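Local coordinates for uncharacterized protein (Bacillus thuringiensis serovar kurstaki, PDB 4XE7) that is a bacterial actin-like ParM protein, here without nucleotide, that probably polymerises into filaments to segregate plasmid DNA, at residues 227-237 with 363-374. Residues are numbered along the deposited sequence; the frame is centred on the assembly and turned at random.
Sequences EIGESYAINDL and NADKNIVVGGGV
Between Ser231 and Leu237 the backbone pairs in parallel with residues 365-370, a compact example of how strands distant in sequence are joined in the actin fold. Ala233, Asn235 and Leu237 give their N-H groups to the carbonyls of Lys366, Ile368 and Val370, while Ser231, Ala233 and Asn235 accept from the amides of Lys366, Ile368 and Val370. Just past the end of strand 366-370, Gly373 N reaches Leu237 O at 2.8 Å from above the carbonyl plane, tying the start of helix 372-376 to the sheet. The preceding Gly371 has phi 107°, a backbone shape suited to glycine where the chain passes from strand to helix.

At the opposite end a group of side-chain polar bonds gathers. Asp365 OD2 accepts from Ser231 N at 2.7 Å on its anti side, and Asp365 N in turn donates to Ser231 OG. Lys366, kinked near its start and its tip (chi2 -75°, chi4 -60°), brings NZ to the syn side of Glu230 OE1 at 2.7 Å; Glu227 adds a long salt bridge, and the carbonyl of Asp225 also accepts from NZ.

On the face carrying Ala233 and Asn235, Asn235 ND2 bonds Ile368 O at 3.1 Å and, weakly, Asn367 OD1, the two amide planes steeply turned against each other. Ile368 O is thus gripped by both N and ND2 of Asn235, whose OD1 is held by Asn244.

Apolar side chains pack on the other face: Ile234 and Val370 cross at a slant, CG2 to CG2, 4.0 Å, and the Tyr232 ring lies alongside Ile368. Separately, Ala233 CB meets Ala364 CB at 3.7 Å, and Leu237 CD1 reaches Val374 CG2 of the helix.

Strand 232-237 lies between 366-370 and antiparallel 242-248, strand 390-391 follows beyond 366-370, and helix 337-362 covers the Asn235 and Asn367 face.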
loop_
_atom_site.group_PDB
_atom_site.type_symbol
_atom_site.label_atom_id
_atom_site.label_comp_id
_atom_site.label_asym_id
_atom_site.label_seq_id
_atom_site.Cartn_x
_atom_site.Cartn_y
_atom_site.Cartn_z
ATOM N N GLU A 227 3.384 25.633 2.793
ATOM C CA GLU A 227 4.428 26.626 2.557
ATOM C C GLU A 227 5.758 25.895 2.474
ATOM O O GLU A 227 6.010 24.957 3.235
ATOM C CB GLU A 227 4.465 27.687 3.658
ATOM C CG GLU A 227 3.397 28.769 3.534
ATOM C CD GLU A 227 1.996 28.249 3.796
ATOM O OE1 GLU A 227 1.785 27.591 4.838
ATOM O OE2 GLU A 227 1.106 28.498 2.957
ATOM N N ILE A 228 6.604 26.320 1.544
ATOM C CA ILE A 228 7.880 25.661 1.319
ATOM C C ILE A 228 8.805 25.788 2.542
ATOM O O ILE A 228 8.893 26.850 3.171
ATOM C CB ILE A 228 8.572 26.234 0.055
ATOM C CG1 ILE A 228 9.901 25.524 -0.218
ATOM C CG2 ILE A 228 8.754 27.750 0.176
ATOM C CD1 ILE A 228 10.592 25.993 -1.480
ATOM N N GLY A 229 9.461 24.682 2.891
ATOM C CA GLY A 229 10.453 24.661 3.952
ATOM C C GLY A 229 9.886 24.449 5.342
ATOM O O GLY A 229 10.620 24.474 6.340
ATOM N N GLU A 230 8.575 24.246 5.415
ATOM C CA GLU A 230 7.927 23.985 6.695
ATOM C C GLU A 230 8.210 22.551 7.146
ATOM O O GLU A 230 8.514 21.677 6.336
ATOM C CB GLU A 230 6.418 24.230 6.605
ATOM C CG GLU A 230 5.675 23.186 5.792
ATOM C CD GLU A 230 4.219 23.547 5.556
ATOM O OE1 GLU A 230 3.678 24.375 6.319
ATOM O OE2 GLU A 230 3.618 23.002 4.601
ATOM N N SER A 231 8.119 22.323 8.450
ATOM C CA SER A 231 8.332 20.996 8.991
ATOM C C SER A 231 7.016 20.213 9.052
ATOM O O SER A 231 5.937 20.786 9.217
ATOM C CB SER A 231 8.974 21.087 10.372
ATOM O OG SER A 231 8.129 21.771 11.276
ATOM N N TYR A 232 7.130 18.902 8.899
ATOM C CA TYR A 232 5.994 18.008 8.860
ATOM C C TYR A 232 6.145 16.908 9.899
ATOM O O TYR A 232 7.166 16.223 9.938
ATOM C CB TYR A 232 5.872 17.348 7.478
ATOM C CG TYR A 232 5.871 18.281 6.294
ATOM C CD1 TYR A 232 4.710 18.959 5.922
ATOM C CD2 TYR A 232 7.012 18.458 5.518
ATOM C CE1 TYR A 232 4.688 19.803 4.825
ATOM C CE2 TYR A 232 7.002 19.300 4.415
ATOM C CZ TYR A 232 5.834 19.973 4.073
ATOM O OH TYR A 232 5.804 20.819 2.983
ATOM N N ALA A 233 5.125 16.698 10.714
ATOM C CA ALA A 233 5.054 15.443 11.426
ATOM C C ALA A 233 4.134 14.532 10.619
ATOM O O ALA A 233 3.023 14.921 10.255
ATOM C CB ALA A 233 4.544 15.633 12.863
ATOM N N ILE A 234 4.612 13.339 10.294
ATOM C CA ILE A 234 3.743 12.355 9.670
ATOM C C ILE A 234 3.558 11.171 10.600
ATOM O O ILE A 234 4.494 10.424 10.900
ATOM C CB ILE A 234 4.280 11.877 8.309
ATOM C CG1 ILE A 234 4.525 13.089 7.393
ATOM C CG2 ILE A 234 3.267 10.944 7.662
ATOM C CD1 ILE A 234 5.121 12.753 6.032
ATOM N N ASN A 235 2.330 11.013 11.062
ATOM C CA ASN A 235 2.015 9.943 11.978
ATOM C C ASN A 235 1.260 8.835 11.249
ATOM O O ASN A 235 0.130 9.023 10.802
ATOM C CB ASN A 235 1.214 10.494 13.153
ATOM C CG ASN A 235 1.925 11.639 13.844
ATOM O OD1 ASN A 235 2.727 11.427 14.757
ATOM N ND2 ASN A 235 1.644 12.872 13.400
ATOM N N ASP A 236 1.918 7.687 11.112
ATOM C CA ASP A 236 1.358 6.536 10.419
ATOM C C ASP A 236 0.659 5.618 11.429
ATOM O O ASP A 236 1.331 4.918 12.204
ATOM C CB ASP A 236 2.476 5.783 9.673
ATOM C CG ASP A 236 1.944 4.748 8.679
ATOM O OD1 ASP A 236 2.761 4.214 7.900
ATOM O OD2 ASP A 236 0.721 4.469 8.664
ATOM N N LEU A 237 -0.677 5.622 11.416
ATOM C CA LEU A 237 -1.469 4.860 12.398
ATOM C C LEU A 237 -1.834 3.469 11.865
ATOM O O LEU A 237 -2.673 3.342 10.963
ATOM C CB LEU A 237 -2.749 5.632 12.767
ATOM C CG LEU A 237 -2.507 7.118 13.007
ATOM C CD1 LEU A 237 -3.778 7.827 13.444
ATOM C CD2 LEU A 237 -1.401 7.278 14.049
ATOM N N ASN A 363 7.158 20.610 17.713
ATOM C CA ASN A 363 6.649 21.879 17.180
ATOM C C ASN A 363 6.566 21.894 15.644
ATOM O O ASN A 363 6.929 22.881 14.994
ATOM C CB ASN A 363 7.487 23.059 17.660
ATOM C CG ASN A 363 6.728 24.364 17.566
ATOM O OD1 ASN A 363 5.505 24.385 17.696
ATOM N ND2 ASN A 363 7.440 25.453 17.316
ATOM N N ALA A 364 6.096 20.785 15.075
ATOM C CA ALA A 364 5.925 20.663 13.630
ATOM C C ALA A 364 4.948 21.721 13.109
ATOM O O ALA A 364 4.015 22.112 13.809
ATOM C CB ALA A 364 5.434 19.253 13.266
ATOM N N ASP A 365 5.162 22.183 11.885
ATOM C CA ASP A 365 4.304 23.203 11.297
ATOM C C ASP A 365 2.987 22.585 10.892
ATOM O O ASP A 365 1.911 23.169 11.079
ATOM C CB ASP A 365 4.986 23.854 10.096
ATOM C CG ASP A 365 6.202 24.658 10.492
ATOM O OD1 ASP A 365 6.092 25.448 11.462
ATOM O OD2 ASP A 365 7.266 24.488 9.852
ATOM N N LYS A 366 3.088 21.384 10.343
ATOM C CA LYS A 366 1.923 20.606 9.975
ATOM C C LYS A 366 1.937 19.282 10.745
ATOM O O LYS A 366 2.964 18.609 10.821
ATOM C CB LYS A 366 1.902 20.352 8.464
ATOM C CG LYS A 366 1.764 21.616 7.623
ATOM C CD LYS A 366 0.334 22.144 7.672
ATOM C CE LYS A 366 0.057 23.160 6.559
ATOM N NZ LYS A 366 0.951 24.325 6.649
ATOM N N ASN A 367 0.811 18.908 11.319
ATOM C CA ASN A 367 0.726 17.598 11.952
ATOM C C ASN A 367 -0.212 16.690 11.148
ATOM O O ASN A 367 -1.419 16.911 11.108
ATOM C CB ASN A 367 0.279 17.747 13.412
ATOM C CG ASN A 367 0.613 16.521 14.258
ATOM O OD1 ASN A 367 1.387 15.654 13.839
ATOM N ND2 ASN A 367 0.010 16.433 15.444
ATOM N N ILE A 368 0.362 15.678 10.494
ATOM C CA ILE A 368 -0.374 14.862 9.530
ATOM C C ILE A 368 -0.624 13.435 10.024
ATOM O O ILE A 368 0.266 12.834 10.614
ATOM C CB ILE A 368 0.392 14.802 8.185
ATOM C CG1 ILE A 368 0.773 16.216 7.742
ATOM C CG2 ILE A 368 -0.446 14.086 7.124
ATOM C CD1 ILE A 368 1.623 16.286 6.471
ATOM N N VAL A 369 -1.831 12.900 9.785
ATOM C CA VAL A 369 -2.108 11.501 10.084
ATOM C C VAL A 369 -2.351 10.728 8.796
ATOM O O VAL A 369 -2.956 11.240 7.855
ATOM C CB VAL A 369 -3.314 11.319 11.034
ATOM C CG1 VAL A 369 -2.992 11.886 12.399
ATOM C CG2 VAL A 369 -4.602 11.959 10.453
ATOM N N VAL A 370 -1.832 9.505 8.745
ATOM C CA VAL A 370 -2.052 8.604 7.617
ATOM C C VAL A 370 -2.184 7.227 8.196
ATOM O O VAL A 370 -1.906 7.039 9.379
ATOM C CB VAL A 370 -0.894 8.628 6.577
ATOM C CG1 VAL A 370 -0.715 10.013 6.015
ATOM C CG2 VAL A 370 0.393 8.142 7.203
ATOM N N GLY A 371 -2.603 6.262 7.376
ATOM C CA GLY A 371 -2.646 4.875 7.801
ATOM C C GLY A 371 -4.074 4.426 8.035
ATOM O O GLY A 371 -4.960 5.261 8.138
ATOM N N GLY A 372 -4.284 3.112 8.135
ATOM C CA GLY A 372 -5.596 2.530 8.365
ATOM C C GLY A 372 -6.249 2.966 9.671
ATOM O O GLY A 372 -7.471 2.940 9.795
ATOM N N GLY A 373 -5.435 3.351 10.647
ATOM C CA GLY A 373 -5.928 3.848 11.920
ATOM C C GLY A 373 -6.750 5.128 11.782
ATOM O O GLY A 373 -7.659 5.387 12.566
ATOM N N VAL A 374 -6.427 5.946 10.787
ATOM C CA VAL A 374 -7.197 7.164 10.555
ATOM C C VAL A 374 -8.612 6.813 10.116
ATOM O O VAL A 374 -9.579 7.486 10.480
ATOM C CB VAL A 374 -6.528 8.062 9.505
ATOM C CG1 VAL A 374 -7.309 9.330 9.306
ATOM C CG2 VAL A 374 -5.109 8.413 9.939
HETATM O O HOH W 1 9.447 23.174 12.878
#